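Side-chain contacts in anthrone oxidase-like protein (Streptomyces ambofaciens, PDB 5F9P), which probably acts as a monooxygenase that cleaves a carbon-carbon bond, opening ring B of its substrate in atypical angucycline biosynthesis: residues 68-71 and 72-75; 75-78 and 79-83; 148-152 and 153-157; 184-187 and 188-192. One frame throughout, in Å; residues are numbered along the deposited sequence.

In the fold
The four contacts fall into two pairs on either side of the closed eight-stranded antiparallel barrel. Interactions 1 and 2 come first along the chain, on the successive helices 66-74 and 76-88; their centres are about 10 Å apart and they share G75, with the Y73 and F78 rings meeting at the joint. Interaction 3 leads into strand 155-167 and interaction 4 lies on helix 183-190, their centres about 11 Å apart, with Y189 packing on F148, L149 and V152. Between the two pairs, centres are about 38 to 41 Å apart. The barrel fits the dimeric alpha-beta barrel clan of antibiotic biosynthesis monooxygenases, here closed within one chain.

Interaction 1 (68-71 and 72-75); sequences DLEK and RYAG
The Y73 ring has L69 CG over one face, 3.8 Å above the plane and displaced toward the rim; L69 O also lies over a face, and E70 OE1 sits at the edge, 3.4 Å from Y73 CD2. Both residues come from the preceding turn of helix 66-74, so this is i to i+4 and i to i+3 side-chain packing near a helix C-terminus. The leucine meets the ring by CH-pi contact: its CG stands anti to the backbone N (chi1 174°), which carries the branch over the outer half of the ring, and L69 CD2 comes within 3.7 Å of both Y73 CE2 and Y73 OH. E70 is bent at chi2, and its carboxylate stands steeply against the ring, the planes 70° apart. R167 makes a cation-pi contact with the same tyrosine, and Q97 of strand 92-105 touches L69, E70 and Y73. Under the side chains the helix is closing. Y73 N bonds L69 O at 3.0 Å. One residue on, A74 N divides its proton unequally: the main bond is to E70 O at 2.9 Å, and a weak one reaches K71 O at 3.3 Å.

Interaction 2 (75-78 and 79-83); sequences GEEF and KHRTL
F78 packs its ring against L83, five residues on. From CB, beside K79 N, the chain places CG anti to the backbone N (chi1 -180°). On one flank of the ring F78 CD1 approaches T82 CB at 4.2 Å; on the other F78 CD2 and CE2 meet L83 CD1, and CE2 to CD1, at 3.4 Å, is the closest approach of the two side chains. At the tip F78 CZ lies 3.9 Å from L83 CG, which hangs over one face toward the rim in a CH-pi contact. The i+5 spacing follows from a pi-type turn at 79-82. E77 O accepts two amides from opposite faces of its plane, R81 N at 2.7 Å and T82 N at 2.9 Å, and L83 N bonds F78 O at 3.1 Å. A water adds a polar bridge, donating to E77 OE2 at 2.9 Å and lying 2.7 Å from T82 OG1. E77 OE2 also bonds H240 NE2, probably in a C-terminal expression tag. The widened turn touches three neighbours: T82 meets I34 of helix 21-37, F78 and L83 touch R167 of strand 155-167, and the F78 ring meets Y73 at the end of helix 66-74.

Interaction 3 (148-152 and 153-157); sequences FLAQV and PGFRA
V152 and F155 close a type II beta turn, with F155 N donating to V152 O over 3.2 Å from well above the carbonyl plane, and G154 takes the positive phi (93°) of the third position. This turn carries the chain from the 3-10 segment 148-151 into strand 155-167. F155 swings back over the segment it has just left: with CG anti to the backbone N (chi1 166°), its ring covers L149, whose CB lies 3.8 Å above the plane and over the ring centre in a CH-pi contact. The two side chains cross at about a right angle, and L149 CD1 also comes near F155 CE1. The L149 carbonyl is close too, L149 O standing 3.2 Å from F155 CD2 while it accepts V152 N, and A150 CA approaches the ring obliquely. Over the opposite face, toward the rim, lies A157 N. V152 fits its CG1 tightly against P153 CD at 3.5 Å. The bulge that follows is classic: R156 and A157 both face Q179 of strand 172-180. R156 forms salt bridges with D121 and D181. A water beside the turn is placed to donate to V152 O (2.9 Å) and to F155 O (3.1 Å), though with other acceptors in reach both bonds may not hold at once. The buried F155 ring is thus packed against both the CB and the carbonyl of L149, while the turn beneath it depends on the bond from F155 N to V152 O, an acceptor that probably also serves the water.

Interaction 4 (184-187 and 188-192); sequences QAWE and AYRDQ
W186 CG stands anti to the backbone N (chi1 155°), which brings the indole to R190 CB; R190 CG, likewise anti to its own N, lays CG and CD along W186. R190 CB lies over the six-membered ring, 3.9 Å from its centroid, in a CH-pi contact, and R190 CG is 3.8 Å from W186 CZ2. A bend at chi3 (66°) turns the guanidinium off the indole, beside E187 and edge-on to D191, its plane 75° from that of the indole. A water joins the two groups, accepting from W186 NE1 at 3.0 Å and from R190 NH1. Along this last turn of helix 183-190 an i to i+4 pair meets an i to i+3 ion pair. E187 CG covers one guanidinium face. From E187 OE2 to R190 NH1 is a long 3.8 Å, charge attraction only, since no N-H points at the oxygen; a second water bridges them, and K183 is the stronger partner of E187 OE2. D191, just past the helix, is gripped side-on: R190 NE holds D191 OD1 at 2.9 Å, and R190 NH2 holds D191 OD2 on its syn side. W186 CZ3 meets the edge of the Y189 ring, 3.8 Å from Y189 CD2.

Interaction 1 (68-71 and 72-75)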
loop_
_atom_site.group_PDB
_atom_site.type_symbol
_atom_site.label_atom_id
_atom_site.label_comp_id
_atom_site.label_asym_id
_atom_site.label_seq_id
_atom_site.Cartn_x
_atom_site.Cartn_y
_atom_site.Cartn_z
ATOM N N ASP A 68 3.266 -0.075 19.681
ATOM C CA ASP A 68 2.891 1.318 19.459
ATOM C C ASP A 68 1.571 1.431 18.700
ATOM O O ASP A 68 0.708 2.226 19.058
ATOM C CB ASP A 68 3.994 2.052 18.697
ATOM C CG ASP A 68 5.312 2.057 19.446
ATOM O OD1 ASP A 68 5.303 2.336 20.661
ATOM O OD2 ASP A 68 6.352 1.776 18.822
ATOM N N LEU A 69 1.422 0.641 17.644
ATOM C CA LEU A 69 0.177 0.634 16.871
ATOM C C LEU A 69 -1.051 0.304 17.720
ATOM O O LEU A 69 -2.110 0.922 17.571
ATOM C CB LEU A 69 0.263 -0.376 15.735
ATOM C CG LEU A 69 -1.034 -0.561 14.946
ATOM C CD1 LEU A 69 -1.358 0.719 14.196
ATOM C CD2 LEU A 69 -0.942 -1.770 13.992
ATOM N N GLU A 70 -0.922 -0.696 18.583
ATOM C CA GLU A 70 -2.045 -1.132 19.404
ATOM C C GLU A 70 -2.499 -0.033 20.361
ATOM O O GLU A 70 -3.690 0.106 20.643
ATOM C CB GLU A 70 -1.688 -2.413 20.171
ATOM C CG GLU A 70 -1.580 -3.643 19.274
ATOM C CD GLU A 70 -2.858 -3.912 18.491
ATOM O OE1 GLU A 70 -3.925 -3.413 18.914
ATOM O OE2 GLU A 70 -2.796 -4.615 17.450
ATOM N N LYS A 71 -1.541 0.741 20.860
ATOM C CA LYS A 71 -1.847 1.886 21.716
ATOM C C LYS A 71 -2.743 2.854 20.968
ATOM O O LYS A 71 -3.685 3.408 21.533
ATOM C CB LYS A 71 -0.552 2.589 22.145
ATOM C CG LYS A 71 -0.637 3.379 23.444
ATOM C CD LYS A 71 0.759 3.530 24.055
ATOM C CE LYS A 71 1.388 2.157 24.335
ATOM N NZ LYS A 71 2.876 2.189 24.469
ATOM N N ARG A 72 -2.462 3.060 19.686
ATOM C CA ARG A 72 -3.341 3.897 18.884
ATOM C C ARG A 72 -4.743 3.291 18.737
ATOM O O ARG A 72 -5.756 3.995 18.854
ATOM C CB ARG A 72 -2.741 4.150 17.505
ATOM C CG ARG A 72 -3.794 4.576 16.501
ATOM C CD ARG A 72 -3.144 5.066 15.251
ATOM N NE ARG A 72 -4.099 5.237 14.170
ATOM C CZ ARG A 72 -5.190 5.979 14.254
ATOM N NH1 ARG A 72 -5.483 6.599 15.392
ATOM N NH2 ARG A 72 -5.994 6.086 13.201
ATOM N N TYR A 73 -4.798 1.984 18.487
ATOM C CA TYR A 73 -6.074 1.289 18.328
ATOM C C TYR A 73 -6.893 1.366 19.612
ATOM O O TYR A 73 -8.118 1.277 19.583
ATOM C CB TYR A 73 -5.857 -0.180 17.972
ATOM C CG TYR A 73 -5.461 -0.459 16.538
ATOM C CD1 TYR A 73 -5.622 0.496 15.540
ATOM C CD2 TYR A 73 -4.929 -1.693 16.183
ATOM C CE1 TYR A 73 -5.259 0.224 14.221
ATOM C CE2 TYR A 73 -4.565 -1.973 14.880
ATOM C CZ TYR A 73 -4.735 -1.016 13.900
ATOM O OH TYR A 73 -4.368 -1.312 12.597
ATOM N N ALA A 74 -6.211 1.520 20.739
ATOM C CA ALA A 74 -6.901 1.560 22.031
ATOM C C ALA A 74 -7.370 2.969 22.380
ATOM O O ALA A 74 -8.129 3.151 23.329
ATOM C CB ALA A 74 -6.002 1.001 23.140
ATOM N N GLY A 75 -6.919 3.958 21.609
ATOM C CA GLY A 75 -7.321 5.345 21.813
ATOM C C GLY A 75 -8.803 5.573 21.563
ATOM O O GLY A 75 -9.410 4.883 20.744
#

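Interaction 2 (75-78 and 79-83)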
loop_
_atom_site.group_PDB
_atom_site.type_symbol
_atom_site.label_atom_id
_atom_site.label_comp_id
_atom_site.label_asym_id
_atom_site.label_seq_id
_atom_site.Cartn_x
_atom_site.Cartn_y
_atom_site.Cartn_z
ATOM N N GLY A 75 -6.919 3.958 21.609
ATOM C CA GLY A 75 -7.321 5.345 21.813
ATOM C C GLY A 75 -8.803 5.573 21.563
ATOM O O GLY A 75 -9.410 4.883 20.744
ATOM N N GLU A 76 -9.382 6.543 22.266
ATOM C CA GLU A 76 -10.813 6.825 22.166
ATOM C C GLU A 76 -11.259 7.487 20.858
ATOM O O GLU A 76 -12.375 7.249 20.400
ATOM C CB GLU A 76 -11.280 7.686 23.338
ATOM C CG GLU A 76 -11.685 6.888 24.546
ATOM C CD GLU A 76 -10.609 6.869 25.591
ATOM O OE1 GLU A 76 -9.675 7.703 25.496
ATOM O OE2 GLU A 76 -10.696 6.024 26.509
ATOM N N GLU A 77 -10.417 8.345 20.280
ATOM C CA GLU A 77 -10.775 8.963 19.006
ATOM C C GLU A 77 -10.915 7.877 17.959
ATOM O O GLU A 77 -11.903 7.829 17.227
ATOM C CB GLU A 77 -9.745 9.999 18.527
ATOM C CG GLU A 77 -10.129 10.571 17.149
ATOM C CD GLU A 77 -9.031 11.390 16.482
ATOM O OE1 GLU A 77 -7.907 11.441 17.033
ATOM O OE2 GLU A 77 -9.307 11.981 15.402
ATOM N N PHE A 78 -9.927 6.993 17.903
ATOM C CA PHE A 78 -9.940 5.916 16.919
ATOM C C PHE A 78 -11.189 5.059 17.048
ATOM O O PHE A 78 -11.871 4.776 16.061
ATOM C CB PHE A 78 -8.691 5.040 17.039
ATOM C CG PHE A 78 -8.652 3.911 16.039
ATOM C CD1 PHE A 78 -8.250 4.140 14.729
ATOM C CD2 PHE A 78 -9.037 2.630 16.401
ATOM C CE1 PHE A 78 -8.218 3.114 13.814
ATOM C CE2 PHE A 78 -9.006 1.598 15.480
ATOM C CZ PHE A 78 -8.593 1.842 14.187
ATOM N N LYS A 79 -11.486 4.639 18.273
ATOM C CA LYS A 79 -12.609 3.740 18.509
ATOM C C LYS A 79 -13.972 4.388 18.239
ATOM O O LYS A 79 -14.851 3.773 17.638
ATOM C CB LYS A 79 -12.566 3.202 19.944
ATOM C CG LYS A 79 -11.320 2.372 20.252
ATOM C CD LYS A 79 -11.450 1.560 21.550
ATOM C CE LYS A 79 -11.719 2.441 22.770
ATOM N NZ LYS A 79 -11.664 1.658 24.042
ATOM N N HIS A 80 -14.145 5.629 18.690
ATOM C CA HIS A 80 -15.473 6.232 18.734
ATOM C C HIS A 80 -15.711 7.297 17.671
ATOM O O HIS A 80 -16.856 7.640 17.378
ATOM C CB HIS A 80 -15.745 6.788 20.127
ATOM C CG HIS A 80 -15.552 5.776 21.205
ATOM N ND1 HIS A 80 -16.359 4.668 21.331
ATOM C CD2 HIS A 80 -14.619 5.677 22.182
ATOM C CE1 HIS A 80 -15.943 3.936 22.350
ATOM N NE2 HIS A 80 -14.887 4.527 22.881
ATOM N N ARG A 81 -14.640 7.823 17.093
ATOM C CA ARG A 81 -14.801 8.783 16.012
ATOM C C ARG A 81 -14.358 8.190 14.687
ATOM O O ARG A 81 -15.136 8.098 13.749
ATOM C CB ARG A 81 -14.031 10.073 16.287
ATOM C CG ARG A 81 -14.216 11.117 15.171
ATOM C CD ARG A 81 -13.492 12.426 15.477
ATOM N NE ARG A 81 -13.608 13.371 14.368
ATOM C CZ ARG A 81 -13.298 14.660 14.448
ATOM N NH1 ARG A 81 -12.850 15.164 15.587
ATOM N NH2 ARG A 81 -13.430 15.444 13.384
ATOM N N THR A 82 -13.103 7.765 14.626
ATOM C CA THR A 82 -12.497 7.355 13.364
ATOM C C THR A 82 -13.179 6.182 12.674
ATOM O O THR A 82 -13.566 6.287 11.497
ATOM C CB THR A 82 -11.021 7.042 13.556
ATOM O OG1 THR A 82 -10.399 8.189 14.133
ATOM C CG2 THR A 82 -10.369 6.757 12.201
ATOM N N LEU A 83 -13.328 5.068 13.395
ATOM C CA LEU A 83 -13.931 3.870 12.814
ATOM C C LEU A 83 -15.378 4.075 12.363
ATOM O O LEU A 83 -15.729 3.739 11.234
ATOM C CB LEU A 83 -13.828 2.687 13.778
ATOM C CG LEU A 83 -12.443 2.066 13.758
ATOM C CD1 LEU A 83 -12.287 1.037 14.866
ATOM C CD2 LEU A 83 -12.197 1.450 12.381
HETATM O O HOH W 1 -10.992 10.727 13.369
#

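Interaction 3 (148-152 and 153-157)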
loop_
_atom_site.group_PDB
_atom_site.type_symbol
_atom_site.label_atom_id
_atom_site.label_comp_id
_atom_site.label_asym_id
_atom_site.label_seq_id
_atom_site.Cartn_x
_atom_site.Cartn_y
_atom_site.Cartn_z
ATOM N N PHE A 148 12.866 -8.872 -13.715
ATOM C CA PHE A 148 12.752 -8.334 -15.071
ATOM C C PHE A 148 12.098 -6.952 -15.090
ATOM O O PHE A 148 12.265 -6.199 -16.045
ATOM C CB PHE A 148 11.929 -9.269 -15.974
ATOM C CG PHE A 148 10.476 -9.325 -15.597
ATOM C CD1 PHE A 148 10.020 -10.252 -14.667
ATOM C CD2 PHE A 148 9.572 -8.417 -16.135
ATOM C CE1 PHE A 148 8.677 -10.291 -14.299
ATOM C CE2 PHE A 148 8.235 -8.447 -15.770
ATOM C CZ PHE A 148 7.784 -9.385 -14.849
ATOM N N LEU A 149 11.324 -6.634 -14.055
ATOM C CA LEU A 149 10.576 -5.375 -14.029
ATOM C C LEU A 149 11.494 -4.170 -14.203
ATOM O O LEU A 149 11.127 -3.197 -14.849
ATOM C CB LEU A 149 9.782 -5.234 -12.730
ATOM C CG LEU A 149 8.480 -6.025 -12.552
ATOM C CD1 LEU A 149 8.016 -5.876 -11.111
ATOM C CD2 LEU A 149 7.408 -5.554 -13.538
ATOM N N ALA A 150 12.689 -4.244 -13.622
ATOM C CA ALA A 150 13.630 -3.126 -13.657
ATOM C C ALA A 150 13.979 -2.682 -15.076
ATOM O O ALA A 150 14.454 -1.561 -15.276
ATOM C CB ALA A 150 14.900 -3.465 -12.878
ATOM N N GLN A 151 13.751 -3.551 -16.058
ATOM C CA GLN A 151 14.023 -3.190 -17.442
ATOM C C GLN A 151 12.756 -2.897 -18.246
ATOM O O GLN A 151 12.823 -2.624 -19.435
ATOM C CB GLN A 151 14.899 -4.243 -18.126
ATOM C CG GLN A 151 16.367 -4.211 -17.672
ATOM C CD GLN A 151 16.577 -4.860 -16.320
ATOM O OE1 GLN A 151 17.270 -4.319 -15.448
ATOM N NE2 GLN A 151 15.987 -6.036 -16.138
ATOM N N VAL A 152 11.600 -2.944 -17.590
ATOM C CA VAL A 152 10.350 -2.538 -18.227
ATOM C C VAL A 152 10.288 -1.006 -18.327
ATOM O O VAL A 152 10.572 -0.308 -17.354
ATOM C CB VAL A 152 9.133 -3.039 -17.424
ATOM C CG1 VAL A 152 7.834 -2.442 -17.981
ATOM C CG2 VAL A 152 9.097 -4.583 -17.395
ATOM N N PRO A 153 9.929 -0.481 -19.510
ATOM C CA PRO A 153 9.875 0.975 -19.709
ATOM C C PRO A 153 8.840 1.632 -18.805
ATOM O O PRO A 153 7.678 1.228 -18.817
ATOM C CB PRO A 153 9.438 1.110 -21.170
ATOM C CG PRO A 153 9.821 -0.207 -21.809
ATOM C CD PRO A 153 9.593 -1.221 -20.740
ATOM N N GLY A 154 9.260 2.633 -18.039
ATOM C CA GLY A 154 8.339 3.385 -17.202
ATOM C C GLY A 154 8.239 2.829 -15.794
ATOM O O GLY A 154 7.627 3.434 -14.907
ATOM N N PHE A 155 8.839 1.668 -15.582
ATOM C CA PHE A 155 8.824 1.074 -14.260
ATOM C C PHE A 155 9.791 1.829 -13.367
ATOM O O PHE A 155 10.924 2.105 -13.774
ATOM C CB PHE A 155 9.215 -0.400 -14.314
ATOM C CG PHE A 155 9.533 -0.982 -12.962
ATOM C CD1 PHE A 155 8.517 -1.413 -12.119
ATOM C CD2 PHE A 155 10.848 -1.072 -12.523
ATOM C CE1 PHE A 155 8.816 -1.952 -10.868
ATOM C CE2 PHE A 155 11.150 -1.607 -11.276
ATOM C CZ PHE A 155 10.124 -2.040 -10.444
ATOM N N ARG A 156 9.359 2.160 -12.154
ATOM C CA ARG A 156 10.249 2.845 -11.211
ATOM C C ARG A 156 10.689 1.987 -10.033
ATOM O O ARG A 156 11.874 1.971 -9.682
ATOM C CB ARG A 156 9.599 4.127 -10.686
ATOM C CG ARG A 156 9.359 5.172 -11.761
ATOM C CD ARG A 156 8.699 6.416 -11.158
ATOM N NE ARG A 156 8.588 7.473 -12.153
ATOM C CZ ARG A 156 8.117 8.686 -11.904
ATOM N NH1 ARG A 156 7.693 8.999 -10.679
ATOM N NH2 ARG A 156 8.068 9.577 -12.885
ATOM N N ALA A 157 9.740 1.292 -9.407
ATOM C CA ALA A 157 10.052 0.544 -8.186
ATOM C C ALA A 157 8.970 -0.456 -7.801
ATOM O O ALA A 157 7.807 -0.340 -8.227
ATOM C CB ALA A 157 10.324 1.518 -7.008
HETATM O O HOH W 2 12.705 1.172 -16.111
#

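Interaction 4 (184-187 and 188-192)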
loop_
_atom_site.group_PDB
_atom_site.type_symbol
_atom_site.label_atom_id
_atom_site.label_comp_id
_atom_site.label_asym_id
_atom_site.label_seq_id
_atom_site.Cartn_x
_atom_site.Cartn_y
_atom_site.Cartn_z
ATOM N N GLN A 184 -0.143 5.732 -18.339
ATOM C CA GLN A 184 0.088 5.204 -19.682
ATOM C C GLN A 184 1.161 4.128 -19.708
ATOM O O GLN A 184 0.975 3.084 -20.309
ATOM C CB GLN A 184 0.429 6.342 -20.655
ATOM C CG GLN A 184 -0.761 7.273 -20.971
ATOM C CD GLN A 184 -1.235 8.130 -19.776
ATOM O OE1 GLN A 184 -0.428 8.633 -18.972
ATOM N NE2 GLN A 184 -2.556 8.308 -19.672
ATOM N N ALA A 185 2.288 4.386 -19.057
ATOM C CA ALA A 185 3.350 3.394 -18.955
ATOM C C ALA A 185 2.871 2.124 -18.230
ATOM O O ALA A 185 3.213 1.001 -18.621
ATOM C CB ALA A 185 4.559 3.990 -18.240
ATOM N N TRP A 186 2.090 2.295 -17.167
ATOM C CA TRP A 186 1.575 1.138 -16.436
ATOM C C TRP A 186 0.658 0.280 -17.310
ATOM O O TRP A 186 0.814 -0.941 -17.381
ATOM C CB TRP A 186 0.849 1.563 -15.147
ATOM C CG TRP A 186 -0.186 0.558 -14.664
ATOM C CD1 TRP A 186 -1.536 0.745 -14.587
ATOM C CD2 TRP A 186 0.059 -0.790 -14.213
ATOM N NE1 TRP A 186 -2.147 -0.396 -14.102
ATOM C CE2 TRP A 186 -1.192 -1.351 -13.872
ATOM C CE3 TRP A 186 1.210 -1.572 -14.065
ATOM C CZ2 TRP A 186 -1.323 -2.658 -13.391
ATOM C CZ3 TRP A 186 1.074 -2.884 -13.587
ATOM C CH2 TRP A 186 -0.183 -3.405 -13.261
ATOM N N GLU A 187 -0.305 0.916 -17.964
ATOM C CA GLU A 187 -1.311 0.161 -18.703
ATOM C C GLU A 187 -0.702 -0.512 -19.934
ATOM O O GLU A 187 -1.136 -1.591 -20.332
ATOM C CB GLU A 187 -2.505 1.052 -19.056
ATOM C CG GLU A 187 -3.180 1.619 -17.816
ATOM C CD GLU A 187 -4.390 2.458 -18.139
ATOM O OE1 GLU A 187 -4.445 3.017 -19.248
ATOM O OE2 GLU A 187 -5.291 2.556 -17.280
ATOM N N ALA A 188 0.318 0.115 -20.515
ATOM C CA ALA A 188 1.061 -0.522 -21.601
ATOM C C ALA A 188 1.653 -1.847 -21.136
ATOM O O ALA A 188 1.533 -2.858 -21.823
ATOM C CB ALA A 188 2.150 0.402 -22.138
ATOM N N TYR A 189 2.294 -1.844 -19.971
ATOM C CA TYR A 189 2.810 -3.079 -19.385
ATOM C C TYR A 189 1.691 -4.041 -19.001
ATOM O O TYR A 189 1.694 -5.202 -19.409
ATOM C CB TYR A 189 3.693 -2.792 -18.160
ATOM C CG TYR A 189 4.069 -4.052 -17.404
ATOM C CD1 TYR A 189 5.036 -4.921 -17.901
ATOM C CD2 TYR A 189 3.446 -4.384 -16.202
ATOM C CE1 TYR A 189 5.386 -6.085 -17.212
ATOM C CE2 TYR A 189 3.781 -5.545 -15.517
ATOM C CZ TYR A 189 4.745 -6.394 -16.028
ATOM O OH TYR A 189 5.072 -7.543 -15.339
ATOM N N ARG A 190 0.738 -3.556 -18.213
ATOM C CA ARG A 190 -0.367 -4.378 -17.745
ATOM C C ARG A 190 -0.976 -5.182 -18.893
ATOM O O ARG A 190 -1.260 -6.375 -18.749
ATOM C CB ARG A 190 -1.445 -3.500 -17.110
ATOM C CG ARG A 190 -2.637 -4.256 -16.546
ATOM C CD ARG A 190 -3.793 -3.303 -16.232
ATOM N NE ARG A 190 -4.345 -2.703 -17.446
ATOM C CZ ARG A 190 -5.203 -1.682 -17.463
ATOM N NH1 ARG A 190 -5.610 -1.121 -16.324
ATOM N NH2 ARG A 190 -5.643 -1.208 -18.625
ATOM N N ASP A 191 -1.149 -4.520 -20.033
ATOM C CA ASP A 191 -1.940 -5.065 -21.132
ATOM C C ASP A 191 -1.116 -5.773 -22.205
ATOM O O ASP A 191 -1.649 -6.087 -23.269
ATOM C CB ASP A 191 -2.818 -3.964 -21.768
ATOM C CG ASP A 191 -3.899 -3.450 -20.815
ATOM O OD1 ASP A 191 -4.316 -4.221 -19.924
ATOM O OD2 ASP A 191 -4.324 -2.277 -20.939
ATOM N N GLN A 192 0.168 -6.022 -21.948
ATOM C CA GLN A 192 0.981 -6.742 -22.917
ATOM C C GLN A 192 0.265 -8.028 -23.310
ATOM O O GLN A 192 -0.287 -8.716 -22.452
ATOM C CB GLN A 192 2.347 -7.106 -22.336
ATOM C CG GLN A 192 3.311 -5.948 -22.202
ATOM C CD GLN A 192 4.614 -6.351 -21.540
ATOM O OE1 GLN A 192 4.672 -7.330 -20.787
ATOM N NE2 GLN A 192 5.672 -5.592 -21.811
HETATM O O HOH W 3 -4.959 -1.071 -13.516
HETATM O O HOH W 4 -7.552 1.441 -16.257
#